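Local coordinates for protein Exo-beta-1,4-mannosidase (Rhizomucor miehei, PDB 4LYP) that probably hydrolyses terminal beta-linked mannose units from the non-reducing ends of beta-mannosides, as a family 5 glycoside hydrolase with transglycosylation activity, at residues 271-276 and 326-331; 278-281 and 287-290. One frame throughout, in Å; residues are numbered along the deposited sequence.

Contact 1. Residues 271-276 and 326-331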
ATOM      1  N   LEU A 271      10.813   2.496 -13.189  1.00  8.89           N
ATOM      2  CA  LEU A 271      11.969   2.332 -14.107  1.00 10.89           C
ATOM      3  C   LEU A 271      11.505   2.435 -15.540  1.00  9.94           C
ATOM      4  O   LEU A 271      10.997   3.500 -15.931  1.00 12.64           O
ATOM      5  CB  LEU A 271      12.674   0.985 -13.752  1.00 11.08           C
ATOM      6  CG  LEU A 271      13.216   0.955 -12.307  1.00 10.89           C
ATOM      7  CD1 LEU A 271      13.861  -0.410 -12.011  1.00 12.50           C
ATOM      8  CD2 LEU A 271      14.227   2.067 -11.981  1.00 13.34           C
ATOM      9  N   ASP A 272      11.571   1.363 -16.298  1.00 11.11           N
ATOM     10  CA  ASP A 272      11.225   1.390 -17.733  1.00 11.46           C
ATOM     11  C   ASP A 272      10.136   0.334 -18.009  1.00 11.34           C
ATOM     12  O   ASP A 272       9.669  -0.380 -17.105  1.00 10.37           O
ATOM     13  CB  ASP A 272      12.524   1.192 -18.575  1.00 13.19           C
ATOM     14  CG  ASP A 272      13.229  -0.144 -18.297  1.00 13.22           C
ATOM     15  OD1 ASP A 272      12.776  -0.951 -17.416  1.00 12.13           O
ATOM     16  OD2 ASP A 272      14.332  -0.363 -18.845  1.00 18.57           O
ATOM     17  N   GLU A 273       9.808   0.235 -19.312  1.00 11.20           N
ATOM     18  CA  GLU A 273       8.748  -0.737 -19.688  1.00 11.93           C
ATOM     19  C   GLU A 273       9.216  -2.198 -19.474  1.00 11.47           C
ATOM     20  O   GLU A 273       8.429  -3.045 -19.158  1.00 12.05           O
ATOM     21  CB  GLU A 273       8.319  -0.514 -21.110  1.00 16.48           C
ATOM     22  CG  GLU A 273       6.864  -1.113 -21.359  1.00 22.15           C
ATOM     23  CD  GLU A 273       6.235  -0.776 -22.735  1.00 21.56           C
ATOM     24  OE1 GLU A 273       6.983  -0.215 -23.563  1.00 25.40           O
ATOM     25  OE2 GLU A 273       5.021  -1.165 -23.029  1.00 23.99           O
ATOM     26  N   TYR A 274      10.528  -2.472 -19.614  1.00 11.31           N
ATOM     27  CA  TYR A 274      11.049  -3.821 -19.395  1.00 11.47           C
ATOM     28  C   TYR A 274      10.762  -4.237 -17.951  1.00 10.52           C
ATOM     29  O   TYR A 274      10.301  -5.334 -17.680  1.00 10.31           O
ATOM     30  CB  TYR A 274      12.611  -3.820 -19.630  1.00 14.30           C
ATOM     31  CG  TYR A 274      13.234  -5.180 -19.398  1.00 15.39           C
ATOM     32  CD1 TYR A 274      13.289  -6.087 -20.456  1.00 20.16           C
ATOM     33  CD2 TYR A 274      13.693  -5.585 -18.113  1.00 18.32           C
ATOM     34  CE1 TYR A 274      13.808  -7.373 -20.268  1.00 22.20           C
ATOM     35  CE2 TYR A 274      14.206  -6.880 -17.943  1.00 18.44           C
ATOM     36  CZ  TYR A 274      14.264  -7.733 -19.030  1.00 22.99           C
ATOM     37  OH  TYR A 274      14.803  -9.010 -18.867  1.00 26.63           O
ATOM     38  N   ASP A 275      11.070  -3.351 -16.997  1.00 10.12           N
ATOM     39  CA  ASP A 275      10.816  -3.638 -15.581  1.00  9.06           C
ATOM     40  C   ASP A 275       9.303  -3.839 -15.364  1.00  8.66           C
ATOM     41  O   ASP A 275       8.878  -4.737 -14.612  1.00  9.16           O
ATOM     42  CB  ASP A 275      11.331  -2.474 -14.750  1.00  9.48           C
ATOM     43  CG  ASP A 275      10.958  -2.546 -13.278  1.00  9.12           C
ATOM     44  OD1 ASP A 275      11.535  -3.408 -12.562  1.00 10.71           O
ATOM     45  OD2 ASP A 275      10.146  -1.699 -12.862  1.00  9.20           O
ATOM     46  N   PHE A 276       8.492  -2.953 -15.973  1.00  9.35           N
ATOM     47  CA  PHE A 276       7.026  -3.096 -15.865  1.00  9.22           C
ATOM     48  C   PHE A 276       6.548  -4.444 -16.341  1.00  9.01           C
ATOM     49  O   PHE A 276       5.719  -5.111 -15.667  1.00  9.22           O
ATOM     50  CB  PHE A 276       6.391  -1.933 -16.656  1.00  9.71           C
ATOM     51  CG  PHE A 276       4.895  -1.863 -16.565  1.00  8.53           C
ATOM     52  CD1 PHE A 276       4.092  -2.554 -17.480  1.00  9.23           C
ATOM     53  CD2 PHE A 276       4.278  -1.073 -15.560  1.00  9.08           C
ATOM     54  CE1 PHE A 276       2.704  -2.425 -17.398  1.00 10.32           C
ATOM     55  CE2 PHE A 276       2.908  -0.965 -15.487  1.00  9.81           C
ATOM     56  CZ  PHE A 276       2.134  -1.618 -16.411  1.00  9.88           C
ATOM     57  N   ALA A 326       0.416  -0.034 -19.320  1.00  9.75           N
ATOM     58  CA  ALA A 326      -0.675  -0.960 -18.944  1.00 10.12           C
ATOM     59  C   ALA A 326      -1.532  -1.328 -20.169  1.00 10.08           C
ATOM     60  O   ALA A 326      -1.952  -2.478 -20.326  1.00  9.97           O
ATOM     61  CB  ALA A 326      -1.528  -0.339 -17.858  1.00 10.32           C
ATOM     62  N   ALA A 327      -1.797  -0.329 -21.030  1.00  9.87           N
ATOM     63  CA  ALA A 327      -2.592  -0.572 -22.224  1.00 11.17           C
ATOM     64  C   ALA A 327      -1.935  -1.616 -23.138  1.00 10.22           C
ATOM     65  O   ALA A 327      -2.592  -2.445 -23.748  1.00 12.23           O
ATOM     66  CB  ALA A 327      -2.928   0.725 -22.960  1.00 13.70           C
ATOM     67  N   GLN A 328      -0.605  -1.586 -23.198  1.00 10.48           N
ATOM     68  CA  GLN A 328       0.155  -2.534 -24.030  0.50 11.70           C
ATOM     69  C   GLN A 328      -0.126  -3.957 -23.587  1.00 11.55           C
ATOM     70  O   GLN A 328      -0.142  -4.894 -24.420  1.00 15.41           O
ATOM     71  CB  GLN A 328       1.658  -2.170 -23.986  0.50 12.45           C
ATOM     72  CG  GLN A 328       1.952  -0.935 -24.811  0.50 16.36           C
ATOM     73  CD  GLN A 328       3.400  -0.550 -25.151  0.50 27.00           C
ATOM     74  OE1 GLN A 328       3.791   0.559 -24.820  0.50 32.72           O
ATOM     75  NE2 GLN A 328       4.109  -1.356 -25.967  0.50 38.13           N
ATOM     76  N   LEU A 329      -0.295  -4.187 -22.272  1.00 11.06           N
ATOM     77  CA  LEU A 329      -0.604  -5.491 -21.730  1.00 10.64           C
ATOM     78  C   LEU A 329      -2.096  -5.781 -21.664  1.00 10.47           C
ATOM     79  O   LEU A 329      -2.525  -6.853 -21.263  1.00 11.62           O
ATOM     80  CB  LEU A 329      -0.034  -5.696 -20.326  1.00 10.99           C
ATOM     81  CG  LEU A 329       1.491  -5.647 -20.230  1.00 11.17           C
ATOM     82  CD1 LEU A 329       1.888  -5.959 -18.771  1.00 13.01           C
ATOM     83  CD2 LEU A 329       2.170  -6.667 -21.168  1.00 13.85           C
ATOM     84  N   ASN A 330      -2.901  -4.754 -22.005  1.00 10.48           N
ATOM     85  CA  ASN A 330      -4.347  -4.827 -21.877  1.00 10.88           C
ATOM     86  C   ASN A 330      -4.794  -5.244 -20.460  1.00 10.06           C
ATOM     87  O   ASN A 330      -5.626  -6.142 -20.299  1.00 10.48           O
ATOM     88  CB  ASN A 330      -4.960  -5.796 -22.932  1.00 12.77           C
ATOM     89  CG  ASN A 330      -6.474  -5.686 -23.005  1.00 13.42           C
ATOM     90  OD1 ASN A 330      -7.099  -4.579 -22.825  1.00 17.44           O
ATOM     91  ND2 ASN A 330      -7.093  -6.772 -23.274  1.00 14.50           N
ATOM     92  N   LYS A 331      -4.249  -4.551 -19.469  1.00 10.23           N
ATOM     93  CA  LYS A 331      -4.645  -4.795 -18.076  1.00  9.08           C
ATOM     94  C   LYS A 331      -4.922  -3.436 -17.443  1.00  8.47           C
ATOM     95  O   LYS A 331      -4.322  -2.424 -17.806  1.00  9.51           O
ATOM     96  CB  LYS A 331      -3.537  -5.518 -17.316  1.00  9.91           C
ATOM     97  CG  LYS A 331      -3.336  -6.957 -17.808  1.00  9.87           C
ATOM     98  CD  LYS A 331      -2.269  -7.698 -17.062  1.00  9.87           C
ATOM     99  CE  LYS A 331      -2.251  -9.144 -17.515  1.00 12.07           C
ATOM    100  NZ  LYS A 331      -1.170  -9.950 -16.972  1.00 12.67           N
TER
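F276 reaches from the first turn of helix 273-280 to the last turn of helix 308-329 and carries the apolar part of this contact. The far end of its ring does the touching: CZ lies 4.1 Å from A326 CB and 3.7 Å from A326 N, so backbone as well as methyl group is met. L329 supplies the second apolar partner, its CD1 lying 3.9 Å from F276 CE1, and the two side chains lie alongside each other, running in opposite senses. With chi1 at -176°, F276 CG stands trans to the backbone N, which carries the ring across the gap between backbones whose nearest CA atoms, those of F276 and A326, are 8.6 Å apart.

Nearer the surface, in the conformer given here, the side chains of E273 and Q328 meet nearly perpendicular. E273 OE2 lies 2.8 Å from Q328 OE1, but Q328 was modelled in two conformers, so both the crossing and the detail of this polar encounter are doubtful.

Behind these side chains, both helix ends are shaped by local bonds. D272 is the N-cap of helix 273-280: its OD1 accepts from D275 N at 3.0 Å, from above the carboxylate plane. In helix 308-329, N330, with positive phi, ends the helix in a Schellman motif, in which K331 N bonds to A326 O at 3.2 Å. The start of one helix is thus packed against the C-terminal end of another, while strand 288-292 adjoins both, T288 touching F276, A326 and K331.

Contact 2. Residues 278-281 and 287-290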
ATOM      1  N   ARG A 278       8.298  -7.214 -16.746  1.00 10.09           N
ATOM      2  CA  ARG A 278       8.896  -8.297 -15.948  1.00  9.90           C
ATOM      3  C   ARG A 278       7.979  -8.634 -14.732  1.00  9.87           C
ATOM      4  O   ARG A 278       7.844  -9.791 -14.350  1.00 10.46           O
ATOM      5  CB  ARG A 278      10.256  -7.838 -15.441  1.00 10.79           C
ATOM      6  CG  ARG A 278      10.922  -8.714 -14.442  1.00 11.04           C
ATOM      7  CD  ARG A 278      12.395  -8.400 -14.225  1.00 12.07           C
ATOM      8  NE  ARG A 278      12.556  -7.012 -13.747  1.00 10.99           N
ATOM      9  CZ  ARG A 278      13.665  -6.288 -13.832  1.00 11.59           C
ATOM     10  NH1 ARG A 278      14.798  -6.839 -14.323  1.00 14.50           N
ATOM     11  NH2 ARG A 278      13.668  -4.976 -13.421  1.00 12.47           N
ATOM     12  N   ALA A 279       7.340  -7.601 -14.165  1.00  9.12           N
ATOM     13  CA  ALA A 279       6.455  -7.812 -13.034  1.00  9.27           C
ATOM     14  C   ALA A 279       5.034  -8.211 -13.465  1.00  9.19           C
ATOM     15  O   ALA A 279       4.361  -8.960 -12.799  1.00  9.78           O
ATOM     16  CB  ALA A 279       6.333  -6.512 -12.197  1.00  9.96           C
ATOM     17  N   HIS A 280       4.558  -7.601 -14.590  1.00  8.39           N
ATOM     18  CA  HIS A 280       3.111  -7.643 -14.886  1.00  9.23           C
ATOM     19  C   HIS A 280       2.712  -8.602 -16.007  1.00  8.72           C
ATOM     20  O   HIS A 280       1.527  -8.937 -16.071  1.00  9.75           O
ATOM     21  CB  HIS A 280       2.621  -6.246 -15.242  1.00  9.19           C
ATOM     22  CG  HIS A 280       2.762  -5.272 -14.112  1.00  8.24           C
ATOM     23  ND1 HIS A 280       3.489  -4.135 -14.184  1.00  9.94           N
ATOM     24  CD2 HIS A 280       2.128  -5.234 -12.885  1.00  8.68           C
ATOM     25  CE1 HIS A 280       3.394  -3.460 -13.003  1.00  8.88           C
ATOM     26  NE2 HIS A 280       2.552  -4.094 -12.235  1.00  8.38           N
ATOM     27  N   ASP A 281       3.644  -9.002 -16.893  1.00  9.35           N
ATOM     28  CA  ASP A 281       3.245  -9.831 -18.030  1.00  9.42           C
ATOM     29  C   ASP A 281       3.249 -11.304 -17.616  1.00  9.53           C
ATOM     30  O   ASP A 281       4.116 -12.088 -18.011  1.00 12.40           O
ATOM     31  CB  ASP A 281       4.174  -9.556 -19.224  1.00 11.24           C
ATOM     32  CG  ASP A 281       3.719 -10.247 -20.498  1.00 13.86           C
ATOM     33  OD1 ASP A 281       2.593 -10.701 -20.553  1.00 14.35           O
ATOM     34  OD2 ASP A 281       4.527 -10.295 -21.423  1.00 20.79           O
ATOM     35  N   TYR A 287      -3.744  -7.222 -12.708  1.00  7.92           N
ATOM     36  CA  TYR A 287      -3.749  -5.813 -12.970  1.00  7.99           C
ATOM     37  C   TYR A 287      -2.407  -5.230 -12.625  1.00  8.15           C
ATOM     38  O   TYR A 287      -1.570  -5.963 -12.065  1.00  8.61           O
ATOM     39  CB  TYR A 287      -4.910  -5.021 -12.301  1.00  8.97           C
ATOM     40  CG  TYR A 287      -4.786  -4.976 -10.791  1.00  7.22           C
ATOM     41  CD1 TYR A 287      -5.284  -5.989  -9.973  1.00  7.70           C
ATOM     42  CD2 TYR A 287      -4.225  -3.840 -10.173  1.00  7.33           C
ATOM     43  CE1 TYR A 287      -5.251  -5.898  -8.558  1.00  7.52           C
ATOM     44  CE2 TYR A 287      -4.175  -3.709  -8.779  1.00  7.12           C
ATOM     45  CZ  TYR A 287      -4.677  -4.740  -8.003  1.00  7.23           C
ATOM     46  OH  TYR A 287      -4.649  -4.657  -6.613  1.00  8.29           O
ATOM     47  N   THR A 288      -2.195  -3.966 -12.987  1.00  7.81           N
ATOM     48  CA  THR A 288      -0.872  -3.313 -12.828  1.00  7.46           C
ATOM     49  C   THR A 288      -0.957  -2.175 -11.830  1.00  7.25           C
ATOM     50  O   THR A 288      -2.052  -1.626 -11.616  1.00  7.20           O
ATOM     51  CB  THR A 288      -0.300  -2.889 -14.176  1.00  8.19           C
ATOM     52  OG1 THR A 288      -1.008  -1.726 -14.662  1.00  8.77           O
ATOM     53  CG2 THR A 288      -0.445  -4.015 -15.226  1.00  9.43           C
ATOM     54  N   THR A 289       0.171  -1.799 -11.262  1.00  7.76           N
ATOM     55  CA  THR A 289       0.228  -0.718 -10.298  1.00  6.89           C
ATOM     56  C   THR A 289       1.390   0.165 -10.619  1.00  7.35           C
ATOM     57  O   THR A 289       2.338  -0.227 -11.275  1.00  8.30           O
ATOM     58  CB  THR A 289       0.311  -1.164  -8.855  1.00  8.13           C
ATOM     59  OG1 THR A 289       1.551  -1.845  -8.595  1.00  8.91           O
ATOM     60  CG2 THR A 289      -0.835  -2.031  -8.446  1.00  8.80           C
ATOM     61  N   CYS A 290       1.326   1.407 -10.062  1.00  7.28           N
ATOM     62  CA  CYS A 290       2.468   2.286  -9.988  1.00  6.48           C
ATOM     63  C   CYS A 290       2.429   3.036  -8.682  1.00  6.57           C
ATOM     64  O   CYS A 290       1.348   3.192  -8.053  1.00  7.34           O
ATOM     65  CB  CYS A 290       2.492   3.207 -11.253  1.00  8.31           C
ATOM     66  SG  CYS A 290       1.084   4.289 -11.449  1.00  9.35           S
TER
HETATM   67  O   HOH W   1       2.063  -4.192  -9.588  1.00  9.39           O
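The backbones are closest at H280 and T288, whose CA atoms are 6.2 Å apart where the last turn of helix 273-280 passes the beginning of strand 288-292. T288 lays its side chain over one face of the H280 imidazole in a CH-pi contact: CB is 3.6 Å from the ring centroid and only 11° off the ring normal. Its methyl group continues the cover toward the root of the ring, with T288 CG2 3.6 Å from H280 CG. A chi1 of 74° sets T288 OG1 between backbone N and carbonyl carbon and turns CG2 to the histidine; the hydroxyl bonds instead to P332 O. The opposite face of the imidazole is covered by A279 CB, 4.1 Å above the plane, so the ring is sandwiched between an alanine of its own helix and the strand. The F276 ring also meets that of H280, with planes at about 50°.

This helix-to-strand packing belongs to the TIM barrel, in which strand 288-292 runs parallel to strand 333-338, T288 and C290 both bonding through their backbones to V334. H280 lies in the last turn of the helix that precedes this strand, its ring packed on the strand's first residue, T288.

At the ring edge, in its plane, a water lies 2.7 Å from H280 NE2 and donates to T289 OG1 at 2.6 Å. T289 OG1 has a further hydrogen-bond partner in L267 O, which ties the bridge to the preceding loop. H280 NE2 also approaches T289 N, at 3.4 Å. The water gives the buried imidazole a polar link to the strand without direct contact between the two side-chain heteroatoms. Just before the strand, the CB of Y287 is directed away from the helix, and the Y287 hydroxyl is hydrogen-bonded to S232 OG.

Contacts 1 and 2 have centres about 7 Å apart and share helix 273-280, contact 1 using its start and contact 2 its end. Along the chain, 278-281 and 287-290 both fall between 271-276 and 326-331, so contact 2 is nested inside the loop that contact 1 closes. Strand 288-292 and helix 308-329 follow in that order. The contacts meet directly: K331 NZ is 3.0 Å from H280 O, a probable hydrogen bond, and L329 CD1 lies 3.6 Å from H280 CB. Together they join two successive helices of the TIM barrel to each other and to the intervening strand.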